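Long-range contacts in Epf (Streptococcus pyogenes, PDB 4ES8), which acts as a cell-surface adhesin, attaching to cells through an N-terminal domain that contains a carbohydrate-binding module: residues Gln83-Arg88 with Phe101-Lys106; Leu188-Lys193 with Val204-Leu209. All blocks are in the same frame, centred on the assembly; numbering follows the deposited sequence. Where two conformers were deposited one is given.

Contact 1 (Gln83-Arg88 with Phe101-Lys106). With ACT (acetate ion), chain E.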
ATOM      1  N   GLN A  83      -0.959  13.919 -14.453  1.00  9.89           N
ATOM      2  CA  GLN A  83      -0.184  14.018 -13.226  1.00 10.28           C
ATOM      3  C   GLN A  83      -0.942  14.574 -12.052  1.00 11.60           C
ATOM      4  O   GLN A  83      -0.412  14.474 -10.946  1.00 11.95           O
ATOM      5  CB  GLN A  83       1.043  14.941 -13.445  1.00 13.53           C
ATOM      6  CG  GLN A  83       2.032  14.403 -14.477  1.00 33.66           C
ATOM      7  CD  GLN A  83       3.332  15.165 -14.464  1.00 62.81           C
ATOM      8  OE1 GLN A  83       3.455  16.237 -15.067  1.00 60.28           O
ATOM      9  NE2 GLN A  83       4.335  14.618 -13.787  1.00 56.96           N
ATOM     10  N   SER A  84      -2.124  15.175 -12.248  1.00  6.88           N
ATOM     11  CA  SER A  84      -2.762  15.893 -11.142  1.00  7.29           C
ATOM     12  C   SER A  84      -4.250  15.696 -11.048  1.00  8.99           C
ATOM     13  O   SER A  84      -4.902  15.249 -12.009  1.00  9.32           O
ATOM     14  CB  SER A  84      -2.506  17.396 -11.300  1.00  9.40           C
ATOM     15  OG  SER A  84      -3.174  17.930 -12.435  1.00 10.64           O
ATOM     16  N   ILE A  85      -4.806  16.057  -9.889  1.00  5.90           N
ATOM     17  CA  ILE A  85      -6.238  15.949  -9.650  1.00  5.96           C
ATOM     18  C   ILE A  85      -6.615  17.132  -8.763  1.00  8.32           C
ATOM     19  O   ILE A  85      -5.857  17.482  -7.849  1.00  6.47           O
ATOM     20  CB  ILE A  85      -6.580  14.558  -9.062  1.00  8.26           C
ATOM     21  CG1 ILE A  85      -8.075  14.293  -9.100  1.00  8.14           C
ATOM     22  CG2 ILE A  85      -5.971  14.314  -7.647  1.00  8.35           C
ATOM     23  CD1 ILE A  85      -8.382  12.815  -8.898  1.00  8.13           C
ATOM     24  N   ALA A  86      -7.703  17.826  -9.114  1.00  6.69           N
ATOM     25  CA  ALA A  86      -8.033  19.070  -8.430  1.00  6.45           C
ATOM     26  C   ALA A  86      -9.520  19.293  -8.279  1.00  8.57           C
ATOM     27  O   ALA A  86     -10.312  18.796  -9.092  1.00  7.15           O
ATOM     28  CB  ALA A  86      -7.444  20.242  -9.227  1.00  7.86           C
ATOM     29  N   ALA A  87      -9.876  20.081  -7.240  1.00  6.82           N
ATOM     30  CA  ALA A  87     -11.256  20.496  -6.987  1.00  6.44           C
ATOM     31  C   ALA A  87     -11.343  22.002  -6.957  1.00 10.09           C
ATOM     32  O   ALA A  87     -10.387  22.676  -6.534  1.00  8.35           O
ATOM     33  CB  ALA A  87     -11.752  19.932  -5.662  1.00  7.54           C
ATOM     34  N   ARG A  88     -12.492  22.525  -7.390  1.00  6.47           N
ATOM     35  CA  ARG A  88     -12.803  23.951  -7.383  1.00  6.56           C
ATOM     36  C   ARG A  88     -14.136  24.113  -6.703  1.00 10.94           C
ATOM     37  O   ARG A  88     -15.101  23.440  -7.091  1.00 10.08           O
ATOM     38  CB  ARG A  88     -12.844  24.529  -8.805  1.00  9.34           C
ATOM     39  CG  ARG A  88     -13.487  25.921  -8.868  1.00 10.36           C
ATOM     40  CD  ARG A  88     -13.299  26.579 -10.226  1.00  9.64           C
ATOM     41  NE  ARG A  88     -11.899  26.897 -10.451  1.00 10.12           N
ATOM     42  CZ  ARG A  88     -11.402  27.267 -11.624  1.00 15.03           C
ATOM     43  NH1 ARG A  88     -12.209  27.452 -12.669  1.00 13.75           N
ATOM     44  NH2 ARG A  88     -10.106  27.501 -11.756  1.00 11.24           N
ATOM     45  N   PHE A 101     -11.418  12.746  -3.586  1.00  4.39           N
ATOM     46  CA  PHE A 101     -10.989  11.893  -4.684  1.00  3.47           C
ATOM     47  C   PHE A 101     -10.424  10.584  -4.159  1.00  6.97           C
ATOM     48  O   PHE A 101      -9.830  10.548  -3.078  1.00  6.80           O
ATOM     49  CB  PHE A 101      -9.903  12.594  -5.515  1.00  4.66           C
ATOM     50  CG  PHE A 101     -10.369  13.924  -6.059  1.00  6.14           C
ATOM     51  CD1 PHE A 101     -11.417  13.994  -6.968  1.00  8.48           C
ATOM     52  CD2 PHE A 101      -9.736  15.106  -5.684  1.00  7.26           C
ATOM     53  CE1 PHE A 101     -11.858  15.224  -7.458  1.00  8.47           C
ATOM     54  CE2 PHE A 101     -10.169  16.328  -6.181  1.00  9.17           C
ATOM     55  CZ  PHE A 101     -11.215  16.383  -7.083  1.00  7.75           C
ATOM     56  N   LYS A 102     -10.563   9.507  -4.935  1.00  5.36           N
ATOM     57  CA  LYS A 102      -9.887   8.263  -4.620  1.00  4.80           C
ATOM     58  C   LYS A 102      -8.956   7.957  -5.764  1.00  7.79           C
ATOM     59  O   LYS A 102      -9.405   7.821  -6.916  1.00  8.01           O
ATOM     60  CB  LYS A 102     -10.874   7.095  -4.380  1.00  7.99           C
ATOM     61  CG  LYS A 102     -11.449   7.106  -2.974  1.00  7.18           C
ATOM     62  CD  LYS A 102     -12.288   5.839  -2.716  1.00  8.00           C
ATOM     63  CE  LYS A 102     -12.466   5.600  -1.249  1.00  8.74           C
ATOM     64  NZ  LYS A 102     -13.106   4.260  -0.984  1.00  7.84           N
ATOM     65  N   VAL A 103      -7.662   7.886  -5.471  1.00  6.40           N
ATOM     66  CA  VAL A 103      -6.657   7.492  -6.468  1.00  5.88           C
ATOM     67  C   VAL A 103      -6.253   6.076  -6.122  1.00  8.42           C
ATOM     68  O   VAL A 103      -5.764   5.789  -5.013  1.00  7.29           O
ATOM     69  CB  VAL A 103      -5.471   8.454  -6.523  1.00  8.96           C
ATOM     70  CG1 VAL A 103      -4.470   7.959  -7.564  1.00 10.56           C
ATOM     71  CG2 VAL A 103      -5.945   9.854  -6.897  1.00  8.45           C
ATOM     72  N   ASN A 104      -6.578   5.154  -7.033  1.00  6.77           N
ATOM     73  CA  ASN A 104      -6.402   3.739  -6.774  1.00  5.93           C
ATOM     74  C   ASN A 104      -4.964   3.248  -6.860  1.00  8.24           C
ATOM     75  O   ASN A 104      -4.138   3.831  -7.568  1.00  8.16           O
ATOM     76  CB  ASN A 104      -7.234   2.912  -7.752  1.00  5.95           C
ATOM     77  CG  ASN A 104      -8.700   2.851  -7.391  1.00 12.77           C
ATOM     78  OD1 ASN A 104      -9.157   3.392  -6.372  1.00  9.80           O
ATOM     79  ND2 ASN A 104      -9.481   2.199  -8.249  1.00 10.65           N
ATOM     80  N   THR A 105      -4.680   2.200  -6.105  1.00  5.53           N
ATOM     81  CA  THR A 105      -3.433   1.457  -6.209  1.00  6.13           C
ATOM     82  C   THR A 105      -3.683   0.182  -7.005  1.00  9.37           C
ATOM     83  O   THR A 105      -4.843  -0.234  -7.200  1.00 10.48           O
ATOM     84  CB  THR A 105      -2.879   1.069  -4.810  1.00  8.16           C
ATOM     85  OG1 THR A 105      -3.677   0.003  -4.268  1.00  8.45           O
ATOM     86  CG2 THR A 105      -2.867   2.264  -3.820  1.00  8.25           C
ATOM     87  N   LYS A 106      -2.599  -0.496  -7.377  1.00  7.27           N
ATOM     88  CA  LYS A 106      -2.705  -1.848  -7.886  1.00  7.76           C
ATOM     89  C   LYS A 106      -3.001  -2.773  -6.686  1.00 10.28           C
ATOM     90  O   LYS A 106      -3.081  -2.310  -5.526  1.00  9.25           O
ATOM     91  CB  LYS A 106      -1.390  -2.262  -8.581  1.00  8.48           C
ATOM     92  CG  LYS A 106      -0.948  -1.355  -9.742  1.00 11.57           C
ATOM     93  CD  LYS A 106      -1.809  -1.485 -10.971  1.00 19.01           C
ATOM     94  CE  LYS A 106      -1.340  -0.566 -12.097  1.00 17.41           C
ATOM     95  NZ  LYS A 106       0.019  -0.957 -12.616  1.00 18.27           N
TER
HETATM   96  C   ACT E 503     -15.617  27.162 -14.145  1.00 26.59           C
HETATM   97  O   ACT E 503     -16.764  27.444 -14.557  1.00 27.59           O
HETATM   98  OXT ACT E 503     -15.174  27.659 -13.082  1.00 23.21           O
HETATM   99  CH3 ACT E 503     -14.736  26.320 -15.054  1.00 26.30           C

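Contact 2 (Leu188-Lys193 with Val204-Leu209)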
ATOM      1  N   LEU A 188      -5.703   6.003  -2.114  1.00  6.99           N
ATOM      2  CA  LEU A 188      -5.352   7.195  -1.373  1.00  5.99           C
ATOM      3  C   LEU A 188      -6.560   8.101  -1.503  1.00  8.86           C
ATOM      4  O   LEU A 188      -6.983   8.389  -2.636  1.00  7.96           O
ATOM      5  CB  LEU A 188      -4.075   7.875  -1.913  1.00  6.59           C
ATOM      6  CG  LEU A 188      -3.792   9.278  -1.326  1.00 10.31           C
ATOM      7  CD1 LEU A 188      -3.489   9.227   0.187  1.00  9.77           C
ATOM      8  CD2 LEU A 188      -2.602   9.921  -2.011  1.00 11.33           C
ATOM      9  N   VAL A 189      -7.146   8.515  -0.379  1.00  5.79           N
ATOM     10  CA  VAL A 189      -8.299   9.410  -0.383  1.00  4.80           C
ATOM     11  C   VAL A 189      -7.823  10.830  -0.129  1.00  8.60           C
ATOM     12  O   VAL A 189      -7.203  11.105   0.904  1.00  7.53           O
ATOM     13  CB  VAL A 189      -9.395   8.993   0.636  1.00  7.03           C
ATOM     14  CG1 VAL A 189     -10.712   9.709   0.296  1.00  6.64           C
ATOM     15  CG2 VAL A 189      -9.596   7.481   0.611  1.00  6.98           C
ATOM     16  N   LEU A 190      -8.077  11.707  -1.100  1.00  6.45           N
ATOM     17  CA  LEU A 190      -7.637  13.116  -1.039  1.00  6.42           C
ATOM     18  C   LEU A 190      -8.861  13.973  -0.787  1.00  9.39           C
ATOM     19  O   LEU A 190      -9.688  14.150  -1.698  1.00  8.03           O
ATOM     20  CB  LEU A 190      -6.964  13.499  -2.356  1.00  6.48           C
ATOM     21  CG  LEU A 190      -5.670  12.717  -2.636  1.00  8.65           C
ATOM     22  CD1 LEU A 190      -5.268  12.861  -4.076  1.00  9.62           C
ATOM     23  CD2 LEU A 190      -4.530  13.160  -1.707  1.00 11.17           C
ATOM     24  N   LEU A 191      -9.039  14.426   0.466  1.00  6.90           N
ATOM     25  CA  LEU A 191     -10.244  15.143   0.852  1.00  6.35           C
ATOM     26  C   LEU A 191     -10.008  16.600   1.075  1.00  8.46           C
ATOM     27  O   LEU A 191      -8.976  16.996   1.619  1.00  8.16           O
ATOM     28  CB  LEU A 191     -10.864  14.553   2.150  1.00  6.24           C
ATOM     29  CG  LEU A 191     -11.071  13.035   2.154  1.00  9.15           C
ATOM     30  CD1 LEU A 191      -9.943  12.345   2.901  1.00  9.17           C
ATOM     31  CD2 LEU A 191     -12.399  12.672   2.809  1.00 11.06           C
ATOM     32  N   SER A 192     -10.999  17.414   0.684  1.00  5.89           N
ATOM     33  CA  SER A 192     -10.932  18.850   0.979  1.00  5.44           C
ATOM     34  C   SER A 192     -12.311  19.337   1.345  1.00  7.95           C
ATOM     35  O   SER A 192     -13.310  18.661   1.072  1.00  6.30           O
ATOM     36  CB  SER A 192     -10.359  19.637  -0.200  1.00  7.37           C
ATOM     37  OG  SER A 192     -11.115  19.486  -1.389  1.00  7.76           O
ATOM     38  N   LYS A 193     -12.379  20.503   1.990  1.00  6.84           N
ATOM     39  CA  LYS A 193     -13.678  21.035   2.333  1.00  7.17           C
ATOM     40  C   LYS A 193     -13.626  22.532   2.518  1.00  9.63           C
ATOM     41  O   LYS A 193     -12.550  23.101   2.733  1.00  9.04           O
ATOM     42  CB  LYS A 193     -14.253  20.337   3.577  1.00 10.16           C
ATOM     43  CG  LYS A 193     -13.700  20.797   4.902  1.00 11.82           C
ATOM     44  CD  LYS A 193     -14.593  20.265   6.038  1.00 15.16           C
ATOM     45  CE  LYS A 193     -13.971  20.356   7.395  1.00 27.30           C
ATOM     46  NZ  LYS A 193     -14.824  19.690   8.419  1.00 27.78           N
ATOM     47  N   VAL A 204      -7.987  23.585  -5.141  1.00  7.03           N
ATOM     48  CA  VAL A 204      -7.042  22.746  -4.386  1.00  6.03           C
ATOM     49  C   VAL A 204      -6.534  21.691  -5.354  1.00  8.07           C
ATOM     50  O   VAL A 204      -7.345  21.108  -6.082  1.00  6.63           O
ATOM     51  CB  VAL A 204      -7.625  22.160  -3.067  1.00  8.22           C
ATOM     52  CG1 VAL A 204      -8.910  21.336  -3.303  1.00  8.38           C
ATOM     53  CG2 VAL A 204      -6.563  21.342  -2.315  1.00  8.24           C
ATOM     54  N   GLU A 205      -5.217  21.457  -5.383  1.00  6.26           N
ATOM     55  CA  GLU A 205      -4.610  20.520  -6.325  0.50  5.71           C
ATOM     56  C   GLU A 205      -3.664  19.553  -5.629  1.00  8.53           C
ATOM     57  O   GLU A 205      -2.938  19.956  -4.716  1.00  8.74           O
ATOM     58  CB  GLU A 205      -3.838  21.317  -7.400  0.50  6.49           C
ATOM     59  CG  GLU A 205      -3.165  20.478  -8.472  0.50  9.12           C
ATOM     60  CD  GLU A 205      -2.266  21.310  -9.359  0.50 19.53           C
ATOM     61  OE1 GLU A 205      -1.152  21.659  -8.906  0.50 12.30           O
ATOM     62  OE2 GLU A 205      -2.676  21.617 -10.503  0.50 16.92           O
ATOM     63  N   PHE A 206      -3.650  18.297  -6.106  1.00  5.62           N
ATOM     64  CA  PHE A 206      -2.765  17.243  -5.632  1.00  5.49           C
ATOM     65  C   PHE A 206      -2.074  16.646  -6.833  1.00  8.31           C
ATOM     66  O   PHE A 206      -2.720  16.509  -7.880  1.00  7.90           O
ATOM     67  CB  PHE A 206      -3.556  16.141  -4.901  1.00  7.10           C
ATOM     68  CG  PHE A 206      -4.616  16.671  -3.970  1.00  7.88           C
ATOM     69  CD1 PHE A 206      -4.314  16.962  -2.640  1.00  9.04           C
ATOM     70  CD2 PHE A 206      -5.928  16.865  -4.419  1.00  7.02           C
ATOM     71  CE1 PHE A 206      -5.309  17.421  -1.767  1.00  8.07           C
ATOM     72  CE2 PHE A 206      -6.931  17.309  -3.540  1.00  7.66           C
ATOM     73  CZ  PHE A 206      -6.614  17.577  -2.215  1.00  6.87           C
ATOM     74  N   LYS A 207      -0.794  16.302  -6.733  1.00  6.97           N
ATOM     75  CA  LYS A 207      -0.165  15.771  -7.945  1.00  6.54           C
ATOM     76  C   LYS A 207       0.997  14.842  -7.678  1.00  9.04           C
ATOM     77  O   LYS A 207       1.483  14.755  -6.549  1.00  8.35           O
ATOM     78  CB  LYS A 207       0.335  16.932  -8.841  1.00 10.46           C
ATOM     79  CG  LYS A 207       1.328  17.859  -8.163  1.00 13.75           C
ATOM     80  CD  LYS A 207       1.630  19.079  -9.059  1.00 16.62           C
ATOM     81  CE  LYS A 207       2.430  20.100  -8.295  1.00 30.88           C
ATOM     82  NZ  LYS A 207       2.979  21.159  -9.188  1.00 34.45           N
ATOM     83  N   ASN A 208       1.420  14.132  -8.735  1.00  8.11           N
ATOM     84  CA  ASN A 208       2.621  13.264  -8.758  1.00  7.85           C
ATOM     85  C   ASN A 208       2.573  12.219  -7.634  1.00 11.12           C
ATOM     86  O   ASN A 208       3.445  12.151  -6.755  1.00 10.66           O
ATOM     87  CB  ASN A 208       3.879  14.128  -8.705  1.00  9.01           C
ATOM     88  CG  ASN A 208       3.996  14.967  -9.964  1.00 21.43           C
ATOM     89  OD1 ASN A 208       3.599  14.549 -11.074  1.00 18.25           O
ATOM     90  ND2 ASN A 208       4.558  16.148  -9.834  1.00 19.70           N
ATOM     91  N   LEU A 209       1.527  11.401  -7.719  1.00  9.23           N
ATOM     92  CA  LEU A 209       1.233  10.359  -6.738  0.50  9.87           C
ATOM     93  C   LEU A 209       2.055   9.103  -7.011  1.00 13.03           C
ATOM     94  O   LEU A 209       2.167   8.661  -8.162  1.00 14.13           O
ATOM     95  CB  LEU A 209      -0.270  10.053  -6.755  0.50 10.33           C
ATOM     96  CG  LEU A 209      -1.164  11.304  -6.624  0.50 14.75           C
ATOM     97  CD1 LEU A 209      -2.153  11.421  -7.768  0.50 15.17           C
ATOM     98  CD2 LEU A 209      -1.848  11.368  -5.303  0.50 17.89           C
TER

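Contact 1 (Gln83-Arg88 with Phe101-Lys106)
Phe101 reaches from its strand across to strand 84-88, and Ile85 lies flat over its ring. Followed outward from the backbone, Phe101 first meets Ile85: its CB is 3.7 Å from Ile85 CD1, and the same methyl then sits 3.6 Å from Phe101 CG. Over the middle of the ring the partner changes to Ile85 CG1, which stands 3.8 Å from the Phe101 ring centroid and only 11° off the normal, a CH-pi contact over the face. Farther out the ring has passed Ile85 and meets the next two residues, with Phe101 CZ 3.3 Å from the backbone Ala86 O and 3.9 Å from Ala87 CB, both approached obliquely. Ile85 and Phe101 thus overlap along their lengths, each directed at the other's strand. Ile85 keeps CG1 anti to its backbone N (chi1 -167°) and continues extended through CD1, which lays the whole branch along the ring from its centre back to CB. Ile85 CD1 ends between Phe101 and Val103, 4.3 Å from Val103 CG2. This is packing between the two antiparallel sheets of a beta sandwich, the architecture of many carbohydrate-binding modules: the strand axes are 9.2 Å apart, and each strand makes its backbone bonds inside its own sheet, Ile85 with Phe206 and Phe101 with Leu190. Trp32 also touches Ile85, while Phe28 and Met26 cover Val103. Beyond the apolar layer Arg88 is partly exposed; an acetate ion, probably from the crystallisation liquor, lies at the guanidinium edge, near its plane, and its OXT accepts a hydrogen bond from Arg88 NH1 at 3.0 Å. Arg88 NE is held in a salt bridge to Asp203, and Lys90 also binds the acetate.

Contact 2 (Leu188-Lys193 with Val204-Leu209)
Leu190 and Phe206 both hold CG anti to the carbonyl carbon and beside the backbone N (chi1 -64° and -43°), and from facing strands these torsions send the two side chains past each other in opposite directions. The base of Leu190 comes to rest on the ring: Leu190 CB is 4.0 Å from the Phe206 ring centroid and 8° off its normal, a CH-pi contact over the middle of the face. The branch then runs back towards the base of the phenylalanine. Leu190 CD1 lies 3.8 Å from Phe206 CB, whereas Leu190 CD2 covers the same face at its flank, 3.9 Å from Phe206 CD1, so one leucine spans the ring from centre to stem. On one side of this pair, in one of two conformers, Leu209 CD2 lies 3.9 Å from Leu190 CD1 and 3.7 Å from Leu188 CD2, the latter where the side chains of Leu188 and Leu209 cross obliquely; the second conformer makes this corner less certain. At the other end the packing becomes smaller and partly polar: Ser192 OG is 3.5 Å from Val204 CG1, an apolar neighbour, and its polar need is met by a hydrogen bond with Tyr89 OH. Ser192 is buried, so that bond supplies a partner inside an otherwise largely hydrocarbon interface. Leu188 also touches Ile116 and Phe118, and Phe206 meets Gln120, all on strand 113-123, while Ile127 bears on Ser192 and Val204. The two segments run nearly antiparallel, face to face across the beta sandwich: strand 186-194 is bonded between strands 97-105 and 127-135 in one sheet, and strand 202-213 lies between strands 84-89 and 113-123 in the other.

Overall arrangement
Contacts 1 and 2 are neighbouring pieces of one buried sandwich core, their centres about 6 Å apart. Strands 97-105 and 186-194 are adjacent in one sheet, and strands 84-89 and 202-213 in the other, so each contact pairs one strand from each sheet. Backbone pairing within each sheet links the two contacts; Gln83 O to Asn208 N, at 2.9 Å, is one such probable hydrogen bond. Each contact centres on an aliphatic-aromatic CH-pi pair, but the ring belongs to opposite sheets: Phe101 in contact 1, Phe206 in contact 2. Contact 2 buries more, 276 against 220 Å², and adds leucine packing and a buried serine, whereas 83-88 runs out to a charged, partly exposed arginine.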